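Local coordinates for beta-ketoacyl-[acyl-carrier-protein] synthase FabY (Pseudomonas aeruginosa, PDB 4CW4) that catalyses the condensation of acetyl-CoA with malonyl-ACP to acetoacetyl-ACP, the primer of bacterial fatty acid synthesis, as a homodimeric ketosynthase, at residues A[17-22]-A[473-478]; A[30-35]-A[84-89]; A[96-101]-A[170-175]; A[176-181]-A[188-193]; A[288-293]-A[481-486]. All coordinates share one frame; numbering follows the deposited sequence.

Contact 1: A[17-22]-A[473-478]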
# COMPACT_ATOMS: atom_id res chain seq x y z
N GLY A 17 -20.02 -7.88 -1.45
CA GLY A 17 -18.79 -8.57 -1.09
C GLY A 17 -19.07 -9.88 -0.39
O GLY A 17 -20.21 -10.33 -0.34
N TYR A 18 -18.01 -10.47 0.16
CA TYR A 18 -18.04 -11.80 0.75
C TYR A 18 -17.10 -11.89 1.93
O TYR A 18 -15.93 -11.48 1.86
CB TYR A 18 -17.67 -12.87 -0.28
CG TYR A 18 -18.67 -12.91 -1.41
CD1 TYR A 18 -19.84 -13.66 -1.31
CD2 TYR A 18 -18.47 -12.17 -2.58
CE1 TYR A 18 -20.77 -13.68 -2.32
CE2 TYR A 18 -19.42 -12.16 -3.57
CZ TYR A 18 -20.56 -12.93 -3.45
OH TYR A 18 -21.51 -12.95 -4.44
N ASN A 19 -17.63 -12.43 3.02
CA ASN A 19 -16.83 -12.81 4.18
C ASN A 19 -17.42 -14.07 4.80
O ASN A 19 -18.25 -14.73 4.17
CB ASN A 19 -16.68 -11.65 5.15
CG ASN A 19 -17.99 -11.19 5.75
OD1 ASN A 19 -18.96 -11.94 5.81
ND2 ASN A 19 -17.98 -9.98 6.28
N ALA A 20 -16.99 -14.40 6.01
CA ALA A 20 -17.42 -15.64 6.65
C ALA A 20 -18.92 -15.70 6.88
O ALA A 20 -19.46 -16.78 7.12
CB ALA A 20 -16.67 -15.85 7.96
N ALA A 21 -19.61 -14.55 6.83
CA ALA A 21 -21.06 -14.53 7.05
C ALA A 21 -21.85 -14.72 5.74
O ALA A 21 -23.06 -14.89 5.78
CB ALA A 21 -21.48 -13.23 7.73
N GLY A 22 -21.17 -14.70 4.61
CA GLY A 22 -21.78 -14.86 3.30
C GLY A 22 -21.69 -13.64 2.40
O GLY A 22 -20.75 -12.85 2.48
N ALA A 473 -16.42 -10.66 16.29
CA ALA A 473 -16.92 -11.83 17.00
C ALA A 473 -17.46 -12.87 16.01
O ALA A 473 -17.35 -14.09 16.23
CB ALA A 473 -18.01 -11.43 17.97
N TYR A 474 -18.10 -12.37 14.96
CA TYR A 474 -18.71 -13.21 13.93
C TYR A 474 -17.74 -13.64 12.83
O TYR A 474 -17.74 -14.82 12.44
CB TYR A 474 -19.89 -12.49 13.28
CG TYR A 474 -21.01 -12.16 14.22
CD1 TYR A 474 -21.94 -13.14 14.57
CD2 TYR A 474 -21.16 -10.90 14.78
CE1 TYR A 474 -23.00 -12.87 15.42
CE2 TYR A 474 -22.21 -10.62 15.65
CZ TYR A 474 -23.13 -11.61 15.96
OH TYR A 474 -24.18 -11.37 16.81
N VAL A 475 -16.98 -12.69 12.28
CA VAL A 475 -16.24 -12.96 11.05
C VAL A 475 -14.73 -12.83 11.20
O VAL A 475 -14.01 -12.92 10.23
CB VAL A 475 -16.72 -12.03 9.90
CG1 VAL A 475 -18.20 -12.26 9.63
CG2 VAL A 475 -16.43 -10.54 10.21
N GLY A 476 -14.26 -12.66 12.43
CA GLY A 476 -12.84 -12.50 12.65
C GLY A 476 -12.33 -11.20 12.07
O GLY A 476 -13.11 -10.29 11.76
N HIS A 477 -11.01 -11.11 11.98
CA HIS A 477 -10.29 -9.90 11.62
C HIS A 477 -9.70 -10.05 10.22
O HIS A 477 -8.71 -10.75 10.03
CB HIS A 477 -9.18 -9.71 12.64
CG HIS A 477 -8.53 -8.37 12.58
ND1 HIS A 477 -8.61 -7.57 11.48
CD2 HIS A 477 -7.80 -7.69 13.50
CE1 HIS A 477 -7.97 -6.43 11.72
NE2 HIS A 477 -7.47 -6.48 12.94
N SER A 478 -10.31 -9.39 9.25
CA SER A 478 -9.90 -9.51 7.84
C SER A 478 -8.87 -8.46 7.42
O SER A 478 -8.66 -8.21 6.23
CB SER A 478 -11.11 -9.44 6.92
OG SER A 478 -11.78 -8.21 7.11
O HOH W 1 -14.50 -13.51 7.11

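Contact 2: A[30-35]-A[84-89]. With SO4 (sulfate ion), chain B.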
# COMPACT_ATOMS: atom_id res chain seq x y z
N PHE A 30 -25.22 -9.73 7.14
CA PHE A 30 -25.76 -9.20 8.37
C PHE A 30 -26.82 -10.13 8.92
O PHE A 30 -26.82 -10.46 10.10
CB PHE A 30 -26.36 -7.81 8.12
CG PHE A 30 -27.04 -7.22 9.32
CD1 PHE A 30 -26.32 -6.58 10.30
CD2 PHE A 30 -28.41 -7.32 9.47
CE1 PHE A 30 -26.95 -6.02 11.39
CE2 PHE A 30 -29.03 -6.79 10.58
CZ PHE A 30 -28.30 -6.16 11.55
N ARG A 31 -27.71 -10.57 8.05
CA ARG A 31 -28.77 -11.45 8.50
C ARG A 31 -28.22 -12.75 9.07
O ARG A 31 -28.75 -13.26 10.04
CB ARG A 31 -29.76 -11.74 7.38
CG ARG A 31 -30.73 -10.61 7.12
CD ARG A 31 -31.72 -11.06 6.06
NE ARG A 31 -31.38 -10.53 4.77
CZ ARG A 31 -32.04 -10.80 3.65
NH1 ARG A 31 -32.98 -11.74 3.62
NH2 ARG A 31 -31.72 -10.18 2.54
N ARG A 32 -27.18 -13.31 8.47
CA ARG A 32 -26.56 -14.50 9.05
C ARG A 32 -26.07 -14.20 10.47
O ARG A 32 -26.20 -15.04 11.37
CB ARG A 32 -25.40 -15.01 8.19
CG ARG A 32 -24.47 -16.03 8.89
CD ARG A 32 -25.18 -17.31 9.20
NE ARG A 32 -24.35 -18.25 9.95
CZ ARG A 32 -24.36 -18.40 11.28
NH1 ARG A 32 -25.13 -17.64 12.03
NH2 ARG A 32 -23.58 -19.31 11.85
N MET A 33 -25.47 -13.03 10.67
CA MET A 33 -24.96 -12.70 11.98
C MET A 33 -26.07 -12.57 13.03
O MET A 33 -25.87 -12.97 14.17
CB MET A 33 -24.07 -11.46 11.91
CG MET A 33 -22.83 -11.71 11.08
SD MET A 33 -21.61 -10.38 11.09
CE MET A 33 -22.16 -9.40 9.70
N VAL A 34 -27.24 -12.06 12.63
CA VAL A 34 -28.37 -11.95 13.57
C VAL A 34 -29.51 -12.88 13.20
O VAL A 34 -30.68 -12.56 13.39
CB VAL A 34 -28.86 -10.49 13.69
CG1 VAL A 34 -27.74 -9.60 14.23
CG2 VAL A 34 -29.37 -9.97 12.35
N ILE A 35 -29.16 -14.08 12.75
CA ILE A 35 -30.11 -14.93 12.05
C ILE A 35 -31.30 -15.31 12.92
O ILE A 35 -32.45 -15.33 12.45
CB ILE A 35 -29.40 -16.16 11.46
CG1 ILE A 35 -30.29 -16.86 10.43
CG2 ILE A 35 -28.94 -17.12 12.56
CD1 ILE A 35 -30.34 -16.18 9.09
N ARG A 84 -26.02 -27.43 9.48
CA ARG A 84 -24.82 -27.48 8.63
C ARG A 84 -24.37 -26.10 8.16
O ARG A 84 -23.18 -25.81 8.14
CB ARG A 84 -25.06 -28.36 7.40
CG ARG A 84 -24.90 -29.86 7.68
CD ARG A 84 -25.30 -30.69 6.49
NE ARG A 84 -26.74 -30.84 6.42
CZ ARG A 84 -27.37 -31.57 5.49
NH1 ARG A 84 -26.66 -32.19 4.56
NH2 ARG A 84 -28.69 -31.67 5.50
N ILE A 85 -25.33 -25.27 7.76
CA ILE A 85 -25.02 -23.92 7.30
C ILE A 85 -24.34 -23.15 8.43
O ILE A 85 -23.30 -22.52 8.22
CB ILE A 85 -26.28 -23.18 6.82
CG1 ILE A 85 -26.83 -23.85 5.55
CG2 ILE A 85 -25.97 -21.71 6.57
CD1 ILE A 85 -28.29 -23.50 5.21
N PHE A 86 -24.88 -23.26 9.64
CA PHE A 86 -24.33 -22.51 10.75
C PHE A 86 -22.93 -22.98 11.10
O PHE A 86 -22.06 -22.16 11.39
CB PHE A 86 -25.22 -22.62 11.99
CG PHE A 86 -26.60 -21.98 11.85
CD1 PHE A 86 -26.83 -20.97 10.95
CD2 PHE A 86 -27.64 -22.40 12.64
CE1 PHE A 86 -28.07 -20.38 10.83
CE2 PHE A 86 -28.89 -21.84 12.53
CZ PHE A 86 -29.11 -20.83 11.63
N ALA A 87 -22.72 -24.29 11.04
CA ALA A 87 -21.43 -24.86 11.38
C ALA A 87 -20.35 -24.55 10.34
O ALA A 87 -19.16 -24.63 10.65
CB ALA A 87 -21.55 -26.38 11.59
N SER A 88 -20.76 -24.23 9.12
CA SER A 88 -19.86 -24.01 7.99
C SER A 88 -19.78 -22.54 7.54
O SER A 88 -19.37 -22.23 6.41
CB SER A 88 -20.27 -24.88 6.81
OG SER A 88 -20.06 -26.25 7.10
N THR A 89 -20.17 -21.66 8.45
CA THR A 89 -20.03 -20.23 8.29
C THR A 89 -19.40 -19.65 9.56
O THR A 89 -19.29 -20.34 10.57
CB THR A 89 -21.39 -19.55 8.03
OG1 THR A 89 -22.34 -20.00 9.00
CG2 THR A 89 -21.89 -19.85 6.63
S SO4 B . -28.98 -33.72 1.93
O1 SO4 B . -29.44 -35.10 1.81
O2 SO4 B . -29.21 -33.02 0.67
O3 SO4 B . -29.72 -33.05 3.00
O4 SO4 B . -27.55 -33.72 2.23

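Contact 3: A[96-101]-A[170-175]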
# COMPACT_ATOMS: atom_id res chain seq x y z
N PRO A 96 -9.77 -27.90 5.26
CA PRO A 96 -8.69 -28.39 4.40
C PRO A 96 -8.47 -27.64 3.10
O PRO A 96 -7.39 -27.73 2.53
CB PRO A 96 -9.11 -29.83 4.08
CG PRO A 96 -10.20 -30.17 5.00
CD PRO A 96 -10.77 -28.93 5.57
N GLN A 97 -9.48 -26.93 2.63
CA GLN A 97 -9.35 -26.17 1.40
C GLN A 97 -8.34 -25.01 1.54
O GLN A 97 -7.92 -24.43 0.54
CB GLN A 97 -10.71 -25.67 0.90
CG GLN A 97 -11.47 -24.70 1.83
CD GLN A 97 -12.40 -25.40 2.80
OE1 GLN A 97 -12.21 -26.57 3.13
NE2 GLN A 97 -13.41 -24.67 3.27
N TYR A 98 -7.97 -24.68 2.78
CA TYR A 98 -6.89 -23.72 3.07
C TYR A 98 -5.58 -24.40 3.40
O TYR A 98 -4.56 -24.17 2.74
CB TYR A 98 -7.28 -22.79 4.24
CG TYR A 98 -8.55 -22.07 3.96
CD1 TYR A 98 -8.56 -20.90 3.23
CD2 TYR A 98 -9.76 -22.57 4.39
CE1 TYR A 98 -9.74 -20.24 2.93
CE2 TYR A 98 -10.94 -21.93 4.10
CZ TYR A 98 -10.92 -20.77 3.38
OH TYR A 98 -12.13 -20.18 3.12
N LEU A 99 -5.60 -25.21 4.45
CA LEU A 99 -4.41 -25.87 4.97
C LEU A 99 -4.84 -26.82 6.09
O LEU A 99 -5.98 -26.75 6.57
CB LEU A 99 -3.42 -24.85 5.54
CG LEU A 99 -3.99 -23.87 6.57
CD1 LEU A 99 -3.66 -24.35 7.98
CD2 LEU A 99 -3.50 -22.45 6.34
N ASP A 100 -3.94 -27.71 6.48
CA ASP A 100 -4.18 -28.56 7.62
C ASP A 100 -3.42 -27.96 8.79
O ASP A 100 -2.19 -28.02 8.81
CB ASP A 100 -3.69 -29.98 7.32
CG ASP A 100 -3.97 -30.96 8.45
OD1 ASP A 100 -4.21 -30.54 9.60
OD2 ASP A 100 -3.91 -32.17 8.17
N PRO A 101 -4.13 -27.44 9.80
CA PRO A 101 -3.39 -26.75 10.85
C PRO A 101 -2.63 -27.69 11.77
O PRO A 101 -1.94 -27.21 12.66
CB PRO A 101 -4.50 -25.98 11.60
CG PRO A 101 -5.69 -26.86 11.41
CD PRO A 101 -5.59 -27.35 10.01
N ALA A 170 -10.03 -19.67 11.97
CA ALA A 170 -10.03 -18.51 11.07
C ALA A 170 -11.45 -18.18 10.63
O ALA A 170 -12.33 -19.04 10.66
CB ALA A 170 -9.19 -18.79 9.85
N GLY A 171 -11.64 -16.93 10.20
CA GLY A 171 -12.87 -16.53 9.52
C GLY A 171 -12.78 -16.84 8.05
O GLY A 171 -12.03 -16.20 7.32
N GLN A 172 -13.56 -17.83 7.62
CA GLN A 172 -13.47 -18.43 6.29
C GLN A 172 -14.76 -18.22 5.52
O GLN A 172 -15.84 -18.32 6.11
CB GLN A 172 -13.23 -19.94 6.45
CG GLN A 172 -11.88 -20.27 7.08
CD GLN A 172 -11.89 -21.62 7.76
OE1 GLN A 172 -11.67 -22.65 7.12
NE2 GLN A 172 -12.12 -21.62 9.06
N LEU A 173 -14.66 -17.96 4.22
CA LEU A 173 -15.87 -17.94 3.40
C LEU A 173 -16.69 -19.21 3.61
O LEU A 173 -16.14 -20.26 3.94
CB LEU A 173 -15.53 -17.80 1.91
CG LEU A 173 -14.84 -16.50 1.47
CD1 LEU A 173 -14.79 -16.36 -0.05
CD2 LEU A 173 -15.51 -15.29 2.09
N PRO A 174 -18.02 -19.12 3.42
CA PRO A 174 -18.86 -20.30 3.62
C PRO A 174 -18.35 -21.54 2.87
O PRO A 174 -18.01 -21.47 1.68
CB PRO A 174 -20.23 -19.86 3.11
CG PRO A 174 -20.24 -18.36 3.33
CD PRO A 174 -18.82 -17.95 3.01
N THR A 175 -18.31 -22.67 3.57
CA THR A 175 -17.71 -23.87 2.99
C THR A 175 -18.47 -24.27 1.73
O THR A 175 -19.70 -24.43 1.76
CB THR A 175 -17.76 -25.02 3.97
OG1 THR A 175 -17.17 -24.61 5.21
CG2 THR A 175 -17.03 -26.26 3.42
O HOH W 2 -14.30 -21.83 2.56

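Contact 4: A[176-181]-A[188-193]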
# COMPACT_ATOMS: atom_id res chain seq x y z
N GLY A 176 -17.72 -24.42 0.64
CA GLY A 176 -18.31 -24.80 -0.63
C GLY A 176 -18.39 -23.68 -1.63
O GLY A 176 -18.47 -23.92 -2.84
N PHE A 177 -18.35 -22.44 -1.15
CA PHE A 177 -18.34 -21.28 -2.02
C PHE A 177 -16.92 -21.02 -2.48
O PHE A 177 -16.01 -20.87 -1.66
CB PHE A 177 -18.87 -20.06 -1.26
CG PHE A 177 -18.97 -18.83 -2.10
CD1 PHE A 177 -19.82 -18.76 -3.20
CD2 PHE A 177 -18.20 -17.72 -1.82
CE1 PHE A 177 -19.92 -17.60 -3.97
CE2 PHE A 177 -18.27 -16.57 -2.58
CZ PHE A 177 -19.13 -16.52 -3.65
N GLU A 178 -16.72 -20.99 -3.79
CA GLU A 178 -15.38 -20.86 -4.37
C GLU A 178 -15.34 -19.74 -5.40
O GLU A 178 -15.75 -19.94 -6.54
CB GLU A 178 -14.94 -22.17 -5.02
CG GLU A 178 -14.77 -23.33 -4.04
CD GLU A 178 -13.42 -23.36 -3.36
OE1 GLU A 178 -12.67 -22.35 -3.44
OE2 GLU A 178 -13.10 -24.39 -2.73
N PRO A 179 -14.83 -18.55 -5.01
CA PRO A 179 -14.82 -17.42 -5.94
C PRO A 179 -14.14 -17.73 -7.27
O PRO A 179 -14.60 -17.26 -8.30
CB PRO A 179 -14.06 -16.35 -5.17
CG PRO A 179 -14.32 -16.66 -3.74
CD PRO A 179 -14.30 -18.17 -3.69
N GLY A 180 -13.08 -18.53 -7.24
CA GLY A 180 -12.35 -18.84 -8.45
C GLY A 180 -13.13 -19.59 -9.51
O GLY A 180 -12.76 -19.55 -10.69
N GLU A 181 -14.20 -20.28 -9.12
CA GLU A 181 -15.02 -21.03 -10.06
C GLU A 181 -16.00 -20.15 -10.81
O GLU A 181 -16.65 -20.59 -11.76
CB GLU A 181 -15.80 -22.13 -9.33
CG GLU A 181 -14.91 -23.15 -8.65
CD GLU A 181 -15.71 -24.19 -7.86
OE1 GLU A 181 -16.94 -24.02 -7.70
OE2 GLU A 181 -15.09 -25.17 -7.40
N HIS A 188 -4.77 -16.30 -10.93
CA HIS A 188 -5.03 -15.20 -10.01
C HIS A 188 -4.88 -15.63 -8.55
O HIS A 188 -5.48 -16.62 -8.14
CB HIS A 188 -6.44 -14.69 -10.21
CG HIS A 188 -6.66 -14.06 -11.54
ND1 HIS A 188 -7.92 -13.73 -12.00
CD2 HIS A 188 -5.80 -13.70 -12.52
CE1 HIS A 188 -7.82 -13.18 -13.19
NE2 HIS A 188 -6.54 -13.16 -13.54
N PRO A 189 -4.13 -14.85 -7.75
CA PRO A 189 -4.20 -15.05 -6.30
C PRO A 189 -5.63 -14.96 -5.76
O PRO A 189 -6.49 -14.26 -6.33
CB PRO A 189 -3.37 -13.89 -5.75
CG PRO A 189 -2.44 -13.53 -6.83
CD PRO A 189 -3.23 -13.74 -8.09
N ARG A 190 -5.87 -15.66 -4.65
CA ARG A 190 -7.21 -15.71 -4.05
C ARG A 190 -7.75 -14.31 -3.75
O ARG A 190 -8.92 -14.05 -3.96
CB ARG A 190 -7.18 -16.56 -2.79
CG ARG A 190 -8.54 -16.71 -2.11
CD ARG A 190 -8.48 -17.78 -1.04
NE ARG A 190 -9.73 -17.91 -0.31
CZ ARG A 190 -10.76 -18.64 -0.73
NH1 ARG A 190 -10.71 -19.29 -1.88
NH2 ARG A 190 -11.86 -18.71 0.01
N GLY A 191 -6.89 -13.40 -3.29
CA GLY A 191 -7.34 -12.05 -2.99
C GLY A 191 -7.85 -11.31 -4.22
O GLY A 191 -8.72 -10.46 -4.11
N LEU A 192 -7.30 -11.63 -5.39
CA LEU A 192 -7.75 -11.00 -6.61
C LEU A 192 -9.07 -11.61 -7.07
O LEU A 192 -9.94 -10.88 -7.53
CB LEU A 192 -6.69 -11.05 -7.70
CG LEU A 192 -5.37 -10.37 -7.34
CD1 LEU A 192 -4.53 -10.14 -8.61
CD2 LEU A 192 -5.55 -9.05 -6.56
N GLN A 193 -9.21 -12.93 -6.94
CA GLN A 193 -10.48 -13.58 -7.22
C GLN A 193 -11.59 -12.97 -6.36
O GLN A 193 -12.66 -12.66 -6.85
CB GLN A 193 -10.38 -15.08 -6.92
CG GLN A 193 -9.32 -15.81 -7.73
CD GLN A 193 -9.13 -17.22 -7.27
OE1 GLN A 193 -9.84 -17.72 -6.42
NE2 GLN A 193 -8.18 -17.89 -7.86
O HOH W 3 -13.70 -20.73 -0.52
O HOH W 4 -11.80 -20.11 -5.15

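Contact 5: A[288-293]-A[481-486]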
# COMPACT_ATOMS: atom_id res chain seq x y z
N THR A 288 -7.05 0.04 7.40
CA THR A 288 -6.90 0.37 5.99
C THR A 288 -8.18 0.79 5.27
O THR A 288 -8.17 1.77 4.51
CB THR A 288 -6.20 -0.81 5.26
OG1 THR A 288 -4.81 -0.80 5.56
CG2 THR A 288 -6.38 -0.77 3.75
N PHE A 289 -9.30 0.08 5.45
CA PHE A 289 -10.46 0.47 4.67
C PHE A 289 -10.88 1.90 4.95
O PHE A 289 -11.26 2.61 4.04
CB PHE A 289 -11.64 -0.49 4.87
CG PHE A 289 -12.93 0.06 4.36
CD1 PHE A 289 -13.23 0.03 3.01
CD2 PHE A 289 -13.83 0.64 5.22
CE1 PHE A 289 -14.40 0.54 2.54
CE2 PHE A 289 -15.01 1.17 4.75
CZ PHE A 289 -15.29 1.12 3.41
N LEU A 290 -10.79 2.33 6.21
CA LEU A 290 -11.14 3.70 6.54
C LEU A 290 -10.16 4.69 5.90
O LEU A 290 -10.56 5.80 5.57
CB LEU A 290 -11.23 3.90 8.06
CG LEU A 290 -12.41 3.22 8.77
CD1 LEU A 290 -12.41 3.55 10.26
CD2 LEU A 290 -13.72 3.65 8.14
N TYR A 291 -8.90 4.31 5.73
CA TYR A 291 -7.97 5.17 5.00
C TYR A 291 -8.39 5.34 3.53
O TYR A 291 -8.37 6.46 2.99
CB TYR A 291 -6.55 4.61 5.08
CG TYR A 291 -5.83 4.74 6.42
CD1 TYR A 291 -6.45 4.52 7.62
CD2 TYR A 291 -4.49 5.07 6.45
CE1 TYR A 291 -5.77 4.64 8.82
CE2 TYR A 291 -3.80 5.18 7.64
CZ TYR A 291 -4.46 4.97 8.83
OH TYR A 291 -3.80 5.08 10.03
N ASN A 292 -8.81 4.25 2.89
CA ASN A 292 -9.34 4.34 1.54
C ASN A 292 -10.63 5.18 1.54
O ASN A 292 -10.89 5.97 0.63
CB ASN A 292 -9.64 2.94 0.98
CG ASN A 292 -8.41 2.24 0.44
OD1 ASN A 292 -7.46 2.87 -0.03
ND2 ASN A 292 -8.45 0.92 0.46
N LEU A 293 -11.45 5.02 2.57
CA LEU A 293 -12.73 5.73 2.64
C LEU A 293 -12.49 7.24 2.83
O LEU A 293 -13.22 8.05 2.27
CB LEU A 293 -13.62 5.17 3.75
CG LEU A 293 -15.05 5.69 3.85
CD1 LEU A 293 -15.81 5.38 2.59
CD2 LEU A 293 -15.77 5.09 5.05
N THR A 481 -9.55 -5.35 5.24
CA THR A 481 -10.98 -5.27 4.99
C THR A 481 -11.78 -5.13 6.29
O THR A 481 -12.99 -5.01 6.26
CB THR A 481 -11.42 -6.52 4.21
OG1 THR A 481 -10.48 -6.73 3.15
CG2 THR A 481 -12.82 -6.39 3.63
N ALA A 482 -11.08 -5.13 7.42
CA ALA A 482 -11.78 -5.20 8.70
C ALA A 482 -12.84 -4.11 8.88
O ALA A 482 -13.96 -4.37 9.28
CB ALA A 482 -10.80 -5.15 9.84
N SER A 483 -12.48 -2.86 8.60
CA SER A 483 -13.42 -1.78 8.81
C SER A 483 -14.49 -1.69 7.74
O SER A 483 -15.49 -1.03 7.95
CB SER A 483 -12.72 -0.44 9.07
OG SER A 483 -11.77 -0.12 8.06
N ALA A 484 -14.31 -2.38 6.62
CA ALA A 484 -15.39 -2.55 5.66
C ALA A 484 -16.42 -3.57 6.19
O ALA A 484 -17.61 -3.37 6.06
CB ALA A 484 -14.87 -2.99 4.29
N ASP A 485 -15.96 -4.66 6.79
CA ASP A 485 -16.88 -5.59 7.46
C ASP A 485 -17.73 -4.82 8.49
O ASP A 485 -18.93 -5.07 8.64
CB ASP A 485 -16.12 -6.71 8.20
CG ASP A 485 -15.42 -7.69 7.27
OD1 ASP A 485 -15.85 -7.86 6.10
OD2 ASP A 485 -14.44 -8.32 7.74
N GLN A 486 -17.09 -3.91 9.23
CA GLN A 486 -17.81 -3.07 10.19
C GLN A 486 -18.85 -2.18 9.52
O GLN A 486 -20.02 -2.16 9.93
CB GLN A 486 -16.83 -2.21 11.01
CG GLN A 486 -15.87 -2.99 11.90
CD GLN A 486 -14.80 -2.06 12.50
OE1 GLN A 486 -13.89 -1.62 11.81
NE2 GLN A 486 -14.93 -1.77 13.76
O HOH W 5 -9.76 -2.06 8.00

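Contact 1: A[17-22]-A[473-478]
Val475, the last helical residue before Gly476, presses its CG1 methyl into the turn that follows strand 10-19. With CG1 beside the backbone N and opposite the carbonyl carbon (chi1 -60°), it meets Ala21 CB at 3.9 Å and Ala20 CB at 4.2 Å, and it also lies 3.9 Å from Asn19 OD1. The amide of Asn19 meets this methyl with CG, OD1 and ND2 at similar distances, and the two side chains cross at a slant. An Asx turn helps to hold the amide: at chi1 63° Asn19 folds back over its own backbone, and OD1 accepts from Ala21 N at 2.9 Å (N-H...O angle 153°), the donor tilted from the carbonyl plane. ND2 is bound by Asp485, which also binds Ser478 OG. No direct hydrogen bond joins the segments, but a water accepts from Ala20 N at 2.9 Å and lies 3.2 Å from Val475 O. Gly476 then leaves the helix with positive phi, and the chain runs on to His477, whose side chain touches Cys286. The arrangement is the type I turn of a tight beta-hairpin joining strands 10-19 and 22-23, with an Asx turn at Asn19, next to the predicted active-site residue His477.

Contact 2: A[30-35]-A[84-89]
Arg32 and Thr89 make the main polar link between these two helix ends. The guanidinium approaches side-on and closes two nitrogens on a single oxygen: NE donates to Thr89 OG1 at 2.8 Å (161°), and Arg32 NH2 reaches the same Thr89 OG1 at 3.2 Å by a more bent bond. Arg32 NH2 also donates to Phe86 O at 3.3 Å, on a lone pair in the carbonyl plane. Three bonds near its plane fix the rotation of the guanidinium, and a bend at chi2 (66°) turns the arginine chain into this position. Thr89 OG1 donates to Ile85 O (2.8 Å), so the oxygen serves as acceptor for the arginine; Ser88 N reaches Ile85 O from the opposite face of its carbonyl plane.

Packing over the guanidinium face complements them. Phe86 CD1 lies over its centre, 3.6 Å from Arg32 CZ, with the two planes 46° apart. Further along the ring, Ile35 CG2 makes an apolar contact 3.8 Å from Phe86 CE1.

At the outer side, Arg84 binds a sulfate ion, probably from the crystallisation liquor, by NH1 to O4 at 2.9 Å and by its NH2 to O3. The contact joins the C-terminal ends of helices 28-33 and 74-87, beside helix 40-53, whose Leu47 packs on both Ile85 and Phe86.

Contact 3: A[96-101]-A[170-175]
Strands 91-93 and 169-171, an antiparallel pair, are followed by the two loops that meet here, and Tyr98 and Gln172 carry most of the contact. Gln172 OE1 lies 3.2 Å from Tyr98 CE2, and the ring and amide planes stand 74° apart. With CG beside the backbone N (chi1 -65°) and the chain extended beyond it, Gln172 is laid along the ring, its CB towards the hydroxyl, 3.5 Å from Tyr98 OH. Backbone groups hold the amide: NE2 donates nearly straight (170°) to Ala170 O at 3.0 Å, from above the carbonyl plane, and also to Arg93 O, while OE1 accepts from Glu95 N. No direct hydrogen bond crosses between the segments; instead a water donates to Tyr98 OH and to Leu173 O, each at 2.8 Å, and accepts from Gln97 NE2. Gln97 NE2 touches Thr175 CG2 at 4.0 Å and also binds Glu95, while Glu365 takes both the Tyr98 hydroxyl and Leu173 N. Arg92 of strand 91-93 donates to Leu173 O, and Arg190 of helix 190-204 touches both Tyr98 and Leu173.

Contact 4: A[176-181]-A[188-193]
This is a short-range surface contact, in which the loop between strand 169-171 and helix 190-204 folds back on the first turn of that helix. No direct hydrogen bond crosses the segments; two waters bridge them. One water donates to Phe177 O at 2.6 Å and accepts from Arg190 NH2 at 2.8 Å, lying in the plane of the guanidinium at its edge. A second water sits among three groups: it accepts from Gly180 N and donates to Glu178 OE1, each at 2.9 Å, with a weak bond to Gln193 OE1.

The charged pair is loose. Arg190 NH1 is 4.0 Å from Glu178 OE1, a long salt bridge at the guanidinium edge, and the carboxylate and guanidinium planes are 86° apart. The firmer partner of the arginine is Glu365, bound at NE. Fully extended from CG to NE, with CG opposite the backbone N (chi1 -178°), Arg190 reaches out along the loop, its NH1 4.2 Å from Pro179 CD.

Pro189 is the N-cap residue of helix 190-204, and its carbonyl oxygen takes bonds from both Leu192 N and Gln193 N. In this first turn Gln193, extended beyond CG, donates weakly through NE2 to His188 O, and its OE1 lies 3.4 Å from Gly180 CA. Gly180 belongs to a 3-10 turn, and the glutamine oxygen lies close against its bare CA. Pro179 adds an apolar touch, its CB 4.3 Å from Gln193 CB, and continues along the helix onto Met194 and Val197.

Contact 5: A[288-293]-A[481-486]
The Phe289 ring lies face-on to Ala484, whose methyl sits over it: Ala484 CB is 3.7 Å from the ring centroid and only 15° from the ring normal, a CH-pi contact. A chi1 of 166° swings the phenyl away from its own backbone N, across to the start of the other helix, so that the backbone there meets the ring as well, with Phe289 CD2 3.4 Å from Ala484 N. The opposite face is backed by Leu293 CB of the same helix.

Ser483 comes in at the ring's edge rather than over its face. Its OG, in the ring plane, is 3.2 Å from Phe289 CB and takes a weak and well bent bond from Leu290 N, also at 3.2 Å. Leu290 CG packs 3.5 Å from this same Ser483 OG. The serine has two conformers; in the one described, OG lies against both Phe289 and Leu290. A water accepts from Ser483 N at 2.9 Å and, weakly, from Phe289 N.

The axes of the two short segments pass 8.0 Å apart at 77°, close to perpendicular. Helix 288-301 starts just after the inferred nucleophile Cys286, and strands 307-314, 387-394 and 532-539 pack around this buried crossing with helix 482-496.

How the contacts relate
Contact 1 lies at the middle of the set: contacts 2, 3, 4 and 5 have centres about 10, 12, 15 and 13 Å from its own, and each touches it. Contacts 2, 3 and 4 follow one another along the chain, all inside the loop closed by contact 1, whereas contact 5 crosses it. Asp485 of helix 482-496 joins contacts 1 and 5 by binding Asn19 and Ser478. Tyr18 and Phe177 link contacts 1 and 4, and Leu173 with Arg190 links 3 and 4. Contacts 2 and 5, about 22 Å apart between centres, do not touch. Contacts 1 and 5 lie in the buried core near the predicted active site, while 2, 3 and 4 join loops and helix ends around it.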